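PDB 5GNE: leucine aminopeptidase, which probably removes amino acids from the N termini of peptides as a zinc-dependent aminopeptidase of the M28 family. Local coordinates for residues Val12-Tyr17 and Ile27-His32; Asp22-Ile27 and Ser34-Pro39; Tyr152-Val157 and Val218-Asn223. All blocks are in the same frame, centred on the assembly; numbering follows the deposited sequence.

Interaction 1 of 3, residues Val12-Tyr17 and Ile27-His32; sequences VSNCLY and IAQSDH
A polar contact joins Asn14, in the first turn of helix 14-20, to the backbone of the turn between strands 25-29 and 33-38, at one end of the small antiparallel sheet, where strand 8-13 passes into the helix. Asn14 N donates to His32 O at 2.7 Å, and the same carbonyl oxygen lies 3.5 Å from Ser13 CA. The Asn14 side chain, with CG beside its own backbone N (chi1 -74°), lies against the His32 carbonyl and carries ND2 on to the turn. There ND2 donates to Ser30 O, 3.0 Å away and in the amide plane, and makes a weak, bent bond to Asp31 O. OD1 faces the other way, toward the hydroxyl of Ser34, which also bonds Gln29 NE2. That amide nitrogen comes within 3.5 Å of Tyr17 CD2, the Gln29 amide standing almost perpendicular to the phenol ring. Ser13 OG accepts from Leu16 N at 3.0 Å and also bonds Cys55 O; Ser30 OG accepts from His32 N at 3.2 Å and also bonds Phe33 N. One side is thus a serine N-cap, the other an ST turn in a beta hairpin, with the asparagine amide bridging them.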
ATOM      1  N   VAL A  12     -15.618   4.832  11.035  1.00 32.64           N
ATOM      2  CA  VAL A  12     -15.737   3.405  11.335  1.00 32.02           C
ATOM      3  C   VAL A  12     -17.083   2.826  10.925  1.00 34.39           C
ATOM      4  O   VAL A  12     -18.066   3.530  10.836  1.00 41.22           O
ATOM      5  CB  VAL A  12     -15.546   3.150  12.818  1.00 35.31           C
ATOM      6  CG1 VAL A  12     -14.127   3.562  13.222  1.00 32.24           C
ATOM      7  CG2 VAL A  12     -16.595   3.938  13.596  1.00 28.76           C
ATOM      8  N   SER A  13     -17.130   1.517  10.697  1.00 41.02           N
ATOM      9  CA  SER A  13     -18.420   0.826  10.496  1.00 34.97           C
ATOM     10  C   SER A  13     -19.282   1.007  11.737  1.00 36.40           C
ATOM     11  O   SER A  13     -18.771   1.151  12.857  1.00 34.80           O
ATOM     12  CB  SER A  13     -18.229  -0.648  10.257  1.00 30.51           C
ATOM     13  OG  SER A  13     -17.830  -1.227  11.488  1.00 45.32           O
ATOM     14  N   ASN A  14     -20.588   1.014  11.558  1.00 31.62           N
ATOM     15  CA  ASN A  14     -21.450   1.072  12.731  1.00 32.63           C
ATOM     16  C   ASN A  14     -21.170  -0.056  13.717  1.00 33.07           C
ATOM     17  O   ASN A  14     -21.285   0.116  14.934  1.00 39.34           O
ATOM     18  CB  ASN A  14     -22.900   1.134  12.297  1.00 34.16           C
ATOM     19  CG  ASN A  14     -23.253   2.506  11.731  1.00 36.56           C
ATOM     20  OD1 ASN A  14     -22.512   3.475  11.940  1.00 40.15           O
ATOM     21  ND2 ASN A  14     -24.341   2.598  11.000  1.00 37.53           N
ATOM     22  N   CYS A  15     -20.735  -1.189  13.187  1.00 38.76           N
ATOM     23  CA  CYS A  15     -20.290  -2.314  13.992  1.00 39.07           C
ATOM     24  C   CYS A  15     -19.228  -1.901  14.996  1.00 33.86           C
ATOM     25  O   CYS A  15     -19.345  -2.118  16.188  1.00 52.91           O
ATOM     26  CB  CYS A  15     -19.754  -3.429  13.082  1.00 39.53           C
ATOM     27  SG  CYS A  15     -19.279  -4.930  13.930  1.00 67.03           S
ATOM     28  N   LEU A  16     -18.174  -1.296  14.497  1.00 40.88           N
ATOM     29  CA  LEU A  16     -17.092  -0.834  15.352  1.00 38.02           C
ATOM     30  C   LEU A  16     -17.566   0.306  16.261  1.00 37.25           C
ATOM     31  O   LEU A  16     -17.157   0.397  17.416  1.00 40.29           O
ATOM     32  CB  LEU A  16     -15.935  -0.387  14.485  1.00 48.31           C
ATOM     33  CG  LEU A  16     -14.530  -0.279  15.061  1.00 54.09           C
ATOM     34  CD1 LEU A  16     -14.330  -1.403  16.057  1.00 43.50           C
ATOM     35  CD2 LEU A  16     -13.538  -0.355  13.902  1.00 46.05           C
ATOM     36  N   TYR A  17     -18.449   1.164  15.760  1.00 39.18           N
ATOM     37  CA  TYR A  17     -18.939   2.266  16.590  1.00 41.45           C
ATOM     38  C   TYR A  17     -19.561   1.781  17.893  1.00 49.34           C
ATOM     39  O   TYR A  17     -19.284   2.335  18.960  1.00 46.02           O
ATOM     40  CB  TYR A  17     -19.956   3.124  15.852  1.00 40.92           C
ATOM     41  CG  TYR A  17     -20.569   4.167  16.759  1.00 41.48           C
ATOM     42  CD1 TYR A  17     -19.779   5.178  17.317  1.00 49.67           C
ATOM     43  CD2 TYR A  17     -21.927   4.144  17.083  1.00 42.66           C
ATOM     44  CE1 TYR A  17     -20.324   6.147  18.169  1.00 42.01           C
ATOM     45  CE2 TYR A  17     -22.488   5.118  17.938  1.00 44.15           C
ATOM     46  CZ  TYR A  17     -21.675   6.110  18.470  1.00 43.04           C
ATOM     47  OH  TYR A  17     -22.200   7.083  19.308  1.00 46.29           O
ATOM     48  N   ILE A  27     -19.999  12.436  15.467  1.00 39.56           N
ATOM     49  CA  ILE A  27     -20.150  13.673  14.709  1.00 40.28           C
ATOM     50  C   ILE A  27     -21.243  13.556  13.636  1.00 38.62           C
ATOM     51  O   ILE A  27     -22.101  14.405  13.529  1.00 55.50           O
ATOM     52  CB  ILE A  27     -18.824  14.085  14.028  1.00 37.29           C
ATOM     53  CG1 ILE A  27     -17.731  14.332  15.064  1.00 40.85           C
ATOM     54  CG2 ILE A  27     -19.036  15.324  13.166  1.00 33.05           C
ATOM     55  CD1 ILE A  27     -16.301  14.259  14.480  1.00 41.82           C
ATOM     56  N   ALA A  28     -21.187  12.499  12.836  1.00 39.62           N
ATOM     57  CA  ALA A  28     -22.182  12.221  11.807  1.00 33.73           C
ATOM     58  C   ALA A  28     -22.326  10.714  11.708  1.00 41.53           C
ATOM     59  O   ALA A  28     -21.421   9.980  12.082  1.00 44.68           O
ATOM     60  CB  ALA A  28     -21.777  12.812  10.470  1.00 33.09           C
ATOM     61  N   GLN A  29     -23.478  10.257  11.239  1.00 38.98           N
ATOM     62  CA  GLN A  29     -23.764   8.839  11.121  1.00 39.43           C
ATOM     63  C   GLN A  29     -24.642   8.529   9.937  1.00 38.57           C
ATOM     64  O   GLN A  29     -25.487   9.321   9.595  1.00 45.36           O
ATOM     65  CB  GLN A  29     -24.436   8.322  12.387  1.00 45.23           C
ATOM     66  CG  GLN A  29     -24.304   6.808  12.581  1.00 47.10           C
ATOM     67  CD  GLN A  29     -24.783   6.375  13.941  1.00 41.25           C
ATOM     68  OE1 GLN A  29     -25.939   6.601  14.298  1.00 43.26           O
ATOM     69  NE2 GLN A  29     -23.893   5.755  14.718  1.00 39.34           N
ATOM     70  N   SER A  30     -24.412   7.378   9.299  1.00 43.41           N
ATOM     71  CA  SER A  30     -25.265   6.875   8.212  1.00 36.44           C
ATOM     72  C   SER A  30     -25.835   5.513   8.613  1.00 37.84           C
ATOM     73  O   SER A  30     -25.604   5.049   9.713  1.00 43.34           O
ATOM     74  CB  SER A  30     -24.476   6.749   6.907  1.00 48.92           C
ATOM     75  OG  SER A  30     -23.556   5.642   6.955  1.00 52.58           O
ATOM     76  N   ASP A  31     -26.585   4.859   7.741  1.00 42.83           N
ATOM     77  CA  ASP A  31     -27.097   3.536   8.081  1.00 48.18           C
ATOM     78  C   ASP A  31     -25.947   2.529   8.347  1.00 45.86           C
ATOM     79  O   ASP A  31     -26.148   1.568   9.083  1.00 43.89           O
ATOM     80  CB  ASP A  31     -28.088   3.027   7.023  1.00 58.64           C
ATOM     81  CG  ASP A  31     -27.489   2.900   5.643  1.00 75.64           C
ATOM     82  OD1 ASP A  31     -26.499   3.592   5.344  1.00 88.43           O
ATOM     83  OD2 ASP A  31     -28.052   2.130   4.832  1.00 81.02           O
ATOM     84  N   HIS A  32     -24.770   2.737   7.745  1.00 39.28           N
ATOM     85  CA  HIS A  32     -23.653   1.779   7.874  1.00 41.55           C
ATOM     86  C   HIS A  32     -22.365   2.304   8.554  1.00 44.45           C
ATOM     87  O   HIS A  32     -21.603   1.509   9.117  1.00 42.15           O
ATOM     88  CB  HIS A  32     -23.272   1.239   6.496  1.00 35.70           C
ATOM     89  CG  HIS A  32     -24.380   0.491   5.822  1.00 61.29           C
ATOM     90  ND1 HIS A  32     -24.972  -0.620   6.386  1.00 54.53           N
ATOM     91  CD2 HIS A  32     -24.981   0.672   4.622  1.00 57.64           C
ATOM     92  CE1 HIS A  32     -25.910  -1.076   5.571  1.00 55.69           C
ATOM     93  NE2 HIS A  32     -25.931  -0.314   4.493  1.00 53.42           N
TER

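Interaction 2 of 3, residues Asp22-Ile27 and Ser34-Pro39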
ATOM      1  N   ASP A  22     -18.972   4.556  24.092  1.00 65.00           N
ATOM      2  CA  ASP A  22     -18.794   5.178  25.394  1.00 61.08           C
ATOM      3  C   ASP A  22     -17.535   6.023  25.466  1.00 56.44           C
ATOM      4  O   ASP A  22     -17.410   6.861  26.356  1.00 56.59           O
ATOM      5  CB  ASP A  22     -18.841   4.117  26.495  1.00 69.24           C
ATOM      6  CG  ASP A  22     -20.235   3.508  26.647  1.00 80.36           C
ATOM      7  OD1 ASP A  22     -21.227   4.196  26.309  1.00 78.19           O
ATOM      8  OD2 ASP A  22     -20.349   2.340  27.071  1.00 90.58           O
ATOM      9  N   LYS A  23     -16.598   5.804  24.549  1.00 58.53           N
ATOM     10  CA  LYS A  23     -15.376   6.602  24.554  1.00 57.16           C
ATOM     11  C   LYS A  23     -15.329   7.607  23.394  1.00 60.01           C
ATOM     12  O   LYS A  23     -14.388   8.383  23.271  1.00 65.82           O
ATOM     13  CB  LYS A  23     -14.146   5.695  24.534  1.00 59.53           C
ATOM     14  CG  LYS A  23     -14.112   4.635  25.638  1.00 66.20           C
ATOM     15  CD  LYS A  23     -12.674   4.385  26.099  1.00 84.16           C
ATOM     16  CE  LYS A  23     -12.529   3.234  27.104  1.00 85.75           C
ATOM     17  NZ  LYS A  23     -11.156   2.611  27.035  1.00 83.20           N
ATOM     18  N   ALA A  24     -16.367   7.622  22.568  1.00 60.04           N
ATOM     19  CA  ALA A  24     -16.355   8.431  21.355  1.00 49.52           C
ATOM     20  C   ALA A  24     -17.421   9.502  21.383  1.00 54.34           C
ATOM     21  O   ALA A  24     -18.401   9.401  22.109  1.00 66.42           O
ATOM     22  CB  ALA A  24     -16.541   7.552  20.127  1.00 44.46           C
ATOM     23  N   ARG A  25     -17.199  10.528  20.574  1.00 48.47           N
ATOM     24  CA  ARG A  25     -18.169  11.558  20.266  1.00 43.91           C
ATOM     25  C   ARG A  25     -18.652  11.341  18.843  1.00 43.17           C
ATOM     26  O   ARG A  25     -17.846  11.303  17.908  1.00 50.96           O
ATOM     27  CB  ARG A  25     -17.544  12.942  20.407  1.00 49.70           C
ATOM     28  CG  ARG A  25     -18.490  14.086  20.147  1.00 68.98           C
ATOM     29  CD  ARG A  25     -17.755  15.409  20.279  1.00 89.87           C
ATOM     30  NE  ARG A  25     -17.211  15.611  21.624  1.00108.09           N
ATOM     31  CZ  ARG A  25     -17.895  16.101  22.656  1.00121.23           C
ATOM     32  NH1 ARG A  25     -19.171  16.445  22.516  1.00123.57           N
ATOM     33  NH2 ARG A  25     -17.303  16.247  23.836  1.00124.28           N
ATOM     34  N   LEU A  26     -19.957  11.186  18.674  1.00 43.50           N
ATOM     35  CA  LEU A  26     -20.508  10.980  17.354  1.00 38.24           C
ATOM     36  C   LEU A  26     -20.686  12.275  16.590  1.00 44.75           C
ATOM     37  O   LEU A  26     -21.492  13.115  16.989  1.00 51.51           O
ATOM     38  CB  LEU A  26     -21.844  10.261  17.472  1.00 38.64           C
ATOM     39  CG  LEU A  26     -22.461   9.869  16.137  1.00 42.83           C
ATOM     40  CD1 LEU A  26     -21.540   8.875  15.427  1.00 45.98           C
ATOM     41  CD2 LEU A  26     -23.814   9.264  16.397  1.00 47.74           C
ATOM     42  N   ILE A  27     -19.999  12.436  15.467  1.00 39.56           N
ATOM     43  CA  ILE A  27     -20.150  13.673  14.709  1.00 40.28           C
ATOM     44  C   ILE A  27     -21.243  13.556  13.636  1.00 38.62           C
ATOM     45  O   ILE A  27     -22.101  14.405  13.529  1.00 55.50           O
ATOM     46  CB  ILE A  27     -18.824  14.085  14.028  1.00 37.29           C
ATOM     47  CG1 ILE A  27     -17.731  14.332  15.064  1.00 40.85           C
ATOM     48  CG2 ILE A  27     -19.036  15.324  13.166  1.00 33.05           C
ATOM     49  CD1 ILE A  27     -16.301  14.259  14.480  1.00 41.82           C
ATOM     50  N   SER A  34     -20.091   5.510  10.892  1.00 38.38           N
ATOM     51  CA  SER A  34     -20.037   6.638  11.816  1.00 38.76           C
ATOM     52  C   SER A  34     -18.754   7.451  11.684  1.00 35.65           C
ATOM     53  O   SER A  34     -17.665   6.888  11.528  1.00 39.27           O
ATOM     54  CB  SER A  34     -20.171   6.144  13.257  1.00 31.83           C
ATOM     55  OG  SER A  34     -21.415   5.462  13.413  1.00 36.11           O
ATOM     56  N   PHE A  35     -18.898   8.771  11.746  1.00 42.05           N
ATOM     57  CA  PHE A  35     -17.773   9.689  11.754  1.00 29.16           C
ATOM     58  C   PHE A  35     -17.609  10.182  13.178  1.00 31.04           C
ATOM     59  O   PHE A  35     -18.512  10.824  13.721  1.00 36.02           O
ATOM     60  CB  PHE A  35     -18.009  10.854  10.783  1.00 34.10           C
ATOM     61  CG  PHE A  35     -16.919  11.901  10.793  1.00 40.69           C
ATOM     62  CD1 PHE A  35     -15.585  11.532  10.858  1.00 34.00           C
ATOM     63  CD2 PHE A  35     -17.231  13.253  10.680  1.00 45.19           C
ATOM     64  CE1 PHE A  35     -14.578  12.487  10.839  1.00 39.03           C
ATOM     65  CE2 PHE A  35     -16.222  14.240  10.679  1.00 41.47           C
ATOM     66  CZ  PHE A  35     -14.901  13.859  10.754  1.00 38.48           C
ATOM     67  N   ILE A  36     -16.498   9.840  13.818  1.00 33.19           N
ATOM     68  CA  ILE A  36     -16.378  10.083  15.250  1.00 33.60           C
ATOM     69  C   ILE A  36     -15.084  10.750  15.671  1.00 39.28           C
ATOM     70  O   ILE A  36     -14.084  10.754  14.957  1.00 37.90           O
ATOM     71  CB  ILE A  36     -16.500   8.774  16.064  1.00 31.00           C
ATOM     72  CG1 ILE A  36     -15.377   7.806  15.701  1.00 37.30           C
ATOM     73  CG2 ILE A  36     -17.859   8.120  15.850  1.00 30.73           C
ATOM     74  CD1 ILE A  36     -15.319   6.542  16.625  1.00 37.84           C
ATOM     75  N   ALA A  37     -15.126  11.319  16.864  1.00 35.97           N
ATOM     76  CA  ALA A  37     -13.930  11.825  17.497  1.00 37.41           C
ATOM     77  C   ALA A  37     -13.657  10.973  18.724  1.00 45.68           C
ATOM     78  O   ALA A  37     -14.538  10.760  19.561  1.00 48.34           O
ATOM     79  CB  ALA A  37     -14.094  13.296  17.870  1.00 33.79           C
ATOM     80  N   ILE A  38     -12.433  10.476  18.818  1.00 42.14           N
ATOM     81  CA  ILE A  38     -12.080   9.550  19.871  1.00 43.61           C
ATOM     82  C   ILE A  38     -10.573   9.657  20.070  1.00 50.82           C
ATOM     83  O   ILE A  38      -9.806   9.703  19.108  1.00 56.89           O
ATOM     84  CB  ILE A  38     -12.517   8.079  19.539  1.00 45.95           C
ATOM     85  CG1 ILE A  38     -12.426   7.188  20.786  1.00 48.73           C
ATOM     86  CG2 ILE A  38     -11.713   7.474  18.374  1.00 32.18           C
ATOM     87  CD1 ILE A  38     -12.816   5.755  20.525  1.00 54.46           C
ATOM     88  N   PRO A  39     -10.140   9.758  21.326  1.00 47.19           N
ATOM     89  CA  PRO A  39      -8.701   9.838  21.520  1.00 52.84           C
ATOM     90  C   PRO A  39      -8.158   8.424  21.576  1.00 52.67           C
ATOM     91  O   PRO A  39      -8.380   7.705  22.549  1.00 60.08           O
ATOM     92  CB  PRO A  39      -8.566  10.596  22.842  1.00 51.56           C
ATOM     93  CG  PRO A  39      -9.906  10.399  23.547  1.00 52.14           C
ATOM     94  CD  PRO A  39     -10.859   9.713  22.607  1.00 48.35           C
TER
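Ile27 packs against Phe35 across this antiparallel strand pair: CD1 of the isoleucine sits over one face of the phenyl ring, 4.0 Å from its centroid, while Ile27 CG2 touches Phe35 CD2 at 3.7 Å. With CG1 beside the backbone N (chi1 -61°) and CD1 extended beyond it, the isoleucine reaches across to strand 33-38, over the Phe35 ring and near Ala37 CB. Leu26 and Ile36, a non-hydrogen-bonded pair, meet differently. Their side chains cross at about a right angle, and Leu26 CD1 drops between Ser34 CB, at 3.7 Å, and Ile36 CG2. At the far end the Ala24 methyl settles between Ile36 CD1 (3.8 Å) and Ile38 CB (4.1 Å). Ile38 CG1 also rests on Lys23 O. Between the two backbones Arg25 and Ala37 exchange two nearly straight bonds, and Ile27 N donates to Phe35 O at 2.8 Å. Tyr17 of helix 14-20 covers Leu26, Ser34 and Ile36, whereas helix 75-81 meets Ile27 and Phe35 through Ser75, with Leu78 also on Phe35. Strand 8-13 flanks strand 33-38 on its other edge, leaving 25-29 as one of the two outermost strands of this sheet.

Interaction 3 of 3, residues Tyr152-Val157 and Val218-Asn223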
ATOM      1  N   TYR A 152      23.653   3.356 -10.204  1.00 67.09           N
ATOM      2  CA  TYR A 152      23.420   3.215 -11.638  1.00 69.41           C
ATOM      3  C   TYR A 152      23.485   4.557 -12.374  1.00 68.06           C
ATOM      4  O   TYR A 152      23.036   4.665 -13.517  1.00 68.21           O
ATOM      5  CB  TYR A 152      22.075   2.504 -11.897  1.00 71.90           C
ATOM      6  CG  TYR A 152      22.047   1.044 -11.445  1.00 77.06           C
ATOM      7  CD1 TYR A 152      21.744   0.694 -10.130  1.00 76.54           C
ATOM      8  CD2 TYR A 152      22.354   0.022 -12.333  1.00 75.29           C
ATOM      9  CE1 TYR A 152      21.729  -0.640  -9.724  1.00 72.42           C
ATOM     10  CE2 TYR A 152      22.352  -1.306 -11.937  1.00 79.06           C
ATOM     11  CZ  TYR A 152      22.038  -1.635 -10.637  1.00 78.67           C
ATOM     12  OH  TYR A 152      22.033  -2.963 -10.261  1.00 77.69           O
ATOM     13  N   GLY A 153      24.064   5.560 -11.712  1.00 69.11           N
ATOM     14  CA  GLY A 153      24.263   6.891 -12.267  1.00 67.69           C
ATOM     15  C   GLY A 153      23.022   7.471 -12.914  1.00 75.69           C
ATOM     16  O   GLY A 153      23.062   7.997 -14.031  1.00 81.85           O
ATOM     17  N   ARG A 154      21.917   7.395 -12.187  1.00 63.02           N
ATOM     18  CA  ARG A 154      20.659   7.943 -12.647  1.00 59.19           C
ATOM     19  C   ARG A 154      20.345   9.253 -11.892  1.00 63.06           C
ATOM     20  O   ARG A 154      20.065   9.242 -10.691  1.00 70.66           O
ATOM     21  CB  ARG A 154      19.582   6.870 -12.447  1.00 60.06           C
ATOM     22  CG  ARG A 154      18.325   7.033 -13.234  1.00 68.29           C
ATOM     23  CD  ARG A 154      18.471   6.726 -14.705  1.00 66.14           C
ATOM     24  NE  ARG A 154      17.236   7.141 -15.360  1.00 71.90           N
ATOM     25  CZ  ARG A 154      16.226   6.333 -15.667  1.00 58.57           C
ATOM     26  NH1 ARG A 154      16.301   5.027 -15.428  1.00 48.14           N
ATOM     27  NH2 ARG A 154      15.149   6.839 -16.246  1.00 63.56           N
ATOM     28  N   LYS A 155      20.390  10.376 -12.607  1.00 63.81           N
ATOM     29  CA  LYS A 155      20.193  11.707 -12.016  1.00 71.98           C
ATOM     30  C   LYS A 155      18.740  12.078 -12.136  1.00 66.77           C
ATOM     31  O   LYS A 155      18.257  13.075 -11.601  1.00 77.50           O
ATOM     32  CB  LYS A 155      21.057  12.751 -12.728  1.00 71.58           C
ATOM     33  CG  LYS A 155      22.547  12.465 -12.684  1.00 77.69           C
ATOM     34  CD  LYS A 155      23.099  12.630 -11.280  1.00 83.30           C
ATOM     35  CE  LYS A 155      24.616  12.450 -11.243  1.00 92.56           C
ATOM     36  NZ  LYS A 155      25.034  11.035 -11.479  1.00 95.47           N
ATOM     37  N   ASP A 156      18.058  11.179 -12.813  1.00 65.62           N
ATOM     38  CA  ASP A 156      16.732  11.324 -13.369  1.00 68.67           C
ATOM     39  C   ASP A 156      15.643  11.118 -12.290  1.00 77.69           C
ATOM     40  O   ASP A 156      14.489  10.821 -12.595  1.00 79.56           O
ATOM     41  CB  ASP A 156      16.616  10.287 -14.487  1.00 62.94           C
ATOM     42  CG  ASP A 156      15.433  10.497 -15.355  1.00 79.94           C
ATOM     43  OD1 ASP A 156      14.838  11.589 -15.288  1.00 93.17           O
ATOM     44  OD2 ASP A 156      15.080   9.550 -16.090  1.00 85.13           O
ATOM     45  N   VAL A 157      16.025  11.302 -11.028  1.00 71.80           N
ATOM     46  CA  VAL A 157      15.289  10.768  -9.894  1.00 51.56           C
ATOM     47  C   VAL A 157      14.970  11.809  -8.830  1.00 54.59           C
ATOM     48  O   VAL A 157      15.417  12.952  -8.897  1.00 59.34           O
ATOM     49  CB  VAL A 157      16.070   9.636  -9.203  1.00 50.23           C
ATOM     50  CG1 VAL A 157      16.309   8.510 -10.161  1.00 46.37           C
ATOM     51  CG2 VAL A 157      17.403  10.166  -8.674  1.00 41.30           C
ATOM     52  N   VAL A 218      15.499  -3.469 -10.660  1.00 48.85           N
ATOM     53  CA  VAL A 218      15.408  -3.930 -12.037  1.00 48.39           C
ATOM     54  C   VAL A 218      15.265  -2.777 -13.037  1.00 51.94           C
ATOM     55  O   VAL A 218      16.010  -2.703 -14.014  1.00 60.94           O
ATOM     56  CB  VAL A 218      14.256  -4.924 -12.202  1.00 47.75           C
ATOM     57  CG1 VAL A 218      14.023  -5.217 -13.676  1.00 39.69           C
ATOM     58  CG2 VAL A 218      14.592  -6.202 -11.446  1.00 38.69           C
ATOM     59  N   VAL A 219      14.353  -1.853 -12.761  1.00 47.59           N
ATOM     60  CA  VAL A 219      14.182  -0.667 -13.598  1.00 46.50           C
ATOM     61  C   VAL A 219      15.484   0.154 -13.733  1.00 58.90           C
ATOM     62  O   VAL A 219      15.823   0.591 -14.827  1.00 57.43           O
ATOM     63  CB  VAL A 219      13.061   0.244 -13.046  1.00 42.94           C
ATOM     64  CG1 VAL A 219      13.122   1.612 -13.686  1.00 43.75           C
ATOM     65  CG2 VAL A 219      11.682  -0.391 -13.264  1.00 37.27           C
ATOM     66  N   PHE A 220      16.246   0.314 -12.653  1.00 59.67           N
ATOM     67  CA  PHE A 220      17.515   1.048 -12.735  1.00 55.03           C
ATOM     68  C   PHE A 220      18.519   0.331 -13.638  1.00 64.32           C
ATOM     69  O   PHE A 220      19.291   0.970 -14.363  1.00 59.93           O
ATOM     70  CB  PHE A 220      18.160   1.257 -11.353  1.00 51.57           C
ATOM     71  CG  PHE A 220      17.588   2.409 -10.557  1.00 46.12           C
ATOM     72  CD1 PHE A 220      17.636   3.688 -11.044  1.00 51.52           C
ATOM     73  CD2 PHE A 220      17.068   2.214  -9.292  1.00 57.86           C
ATOM     74  CE1 PHE A 220      17.127   4.749 -10.307  1.00 60.38           C
ATOM     75  CE2 PHE A 220      16.561   3.271  -8.550  1.00 45.93           C
ATOM     76  CZ  PHE A 220      16.593   4.531  -9.053  1.00 50.43           C
ATOM     77  N   SER A 221      18.522  -0.993 -13.576  1.00 64.45           N
ATOM     78  CA  SER A 221      19.460  -1.788 -14.364  1.00 69.63           C
ATOM     79  C   SER A 221      18.938  -2.078 -15.782  1.00 65.47           C
ATOM     80  O   SER A 221      19.651  -2.643 -16.597  1.00 74.42           O
ATOM     81  CB  SER A 221      19.790  -3.087 -13.638  1.00 68.24           C
ATOM     82  OG  SER A 221      18.613  -3.832 -13.429  1.00 83.09           O
ATOM     83  N   SER A 222      17.690  -1.718 -16.059  1.00 67.56           N
ATOM     84  CA  SER A 222      17.127  -1.830 -17.415  1.00 69.02           C
ATOM     85  C   SER A 222      17.921  -1.099 -18.517  1.00 66.69           C
ATOM     86  O   SER A 222      18.629  -0.129 -18.250  1.00 69.10           O
ATOM     87  CB  SER A 222      15.680  -1.299 -17.405  1.00 59.28           C
ATOM     88  OG  SER A 222      15.155  -1.039 -18.711  1.00 48.65           O
ATOM     89  N   ASN A 223      17.798  -1.590 -19.753  1.00 61.41           N
ATOM     90  CA  ASN A 223      18.486  -1.008 -20.911  1.00 66.60           C
ATOM     91  C   ASN A 223      17.603   0.012 -21.639  1.00 70.14           C
ATOM     92  O   ASN A 223      18.060   0.714 -22.537  1.00 79.07           O
ATOM     93  CB  ASN A 223      18.943  -2.097 -21.887  1.00 69.01           C
ATOM     94  CG  ASN A 223      20.342  -2.601 -21.584  1.00 91.51           C
ATOM     95  OD1 ASN A 223      20.526  -3.742 -21.151  1.00100.00           O
ATOM     96  ND2 ASN A 223      21.341  -1.750 -21.814  1.00 97.15           N
TER
HETATM   97  O   HOH W   1      14.683   2.719 -16.902  1.00 47.49           O
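Phe220, near the end of helix 202-221, reaches across to the loop that runs from helix 132-151 to strand 157-164, and its successive atoms meet different partners. CB lies over one face of the Tyr152 ring, 4.2 Å from its centroid and 28° off the ring normal, a CH-pi contact whose shortest approach is 3.8 Å, to Tyr152 CD1. CG stands beside the backbone N (chi1 -81°), and the ring turns away from the tyrosine toward Arg154 and Val157. Phe220 CD1 then passes Arg154 CB at 4.0 Å. Farther out, CE1 touches both Arg154 CB and Val157 CG1, each at 3.9 Å, and CZ at the tip still lies near Val157 CG1, which stands at the ring edge close to its plane. Phe145, Leu148 and Ala149 of helix 132-151 and Ile177 of strand 170-177 also pack on this phenyl group. The tyrosine ring extends beyond Phe220 to Ser221, where Tyr152 CE2 meets Ser221 CB at 3.6 Å. Arg154 bends within its aliphatic part, at chi2 (73°), and its guanidinium plane is nearly perpendicular to the phenyl ring. NH2 forms a salt bridge with Asp156 OD2 at 2.7 Å, while NH1 reaches Val219 O through one water. Without a direct hydrogen bond between the segments, the contact depends mainly on carbon surfaces gathered around a buried phenyl; the arginine's charge is probably balanced mainly by Asp156 of its own loop, with Glu225 at long, weak range, and water supplies the one polar bridge.

From the N terminus, strand 8-13 and helix 14-20 come first, and interaction 1 closes the loop from residues 12-17 to the hairpin turn at 27-32. Interaction 2 opens inside that loop, at 22-27, and closes beyond it, at 34-39, so the two cross along the chain. They share Ile27 and meet in space at Ser34; together they tie helix 14-20 to the hairpin 25-29/33-38 beside strand 8-13. Interaction 3 follows in series, bringing the loop after helix 132-151 against the end of helix 202-221. It lies on the opposite side of the chain's centre, with nearest atoms about 36 Å from interaction 2.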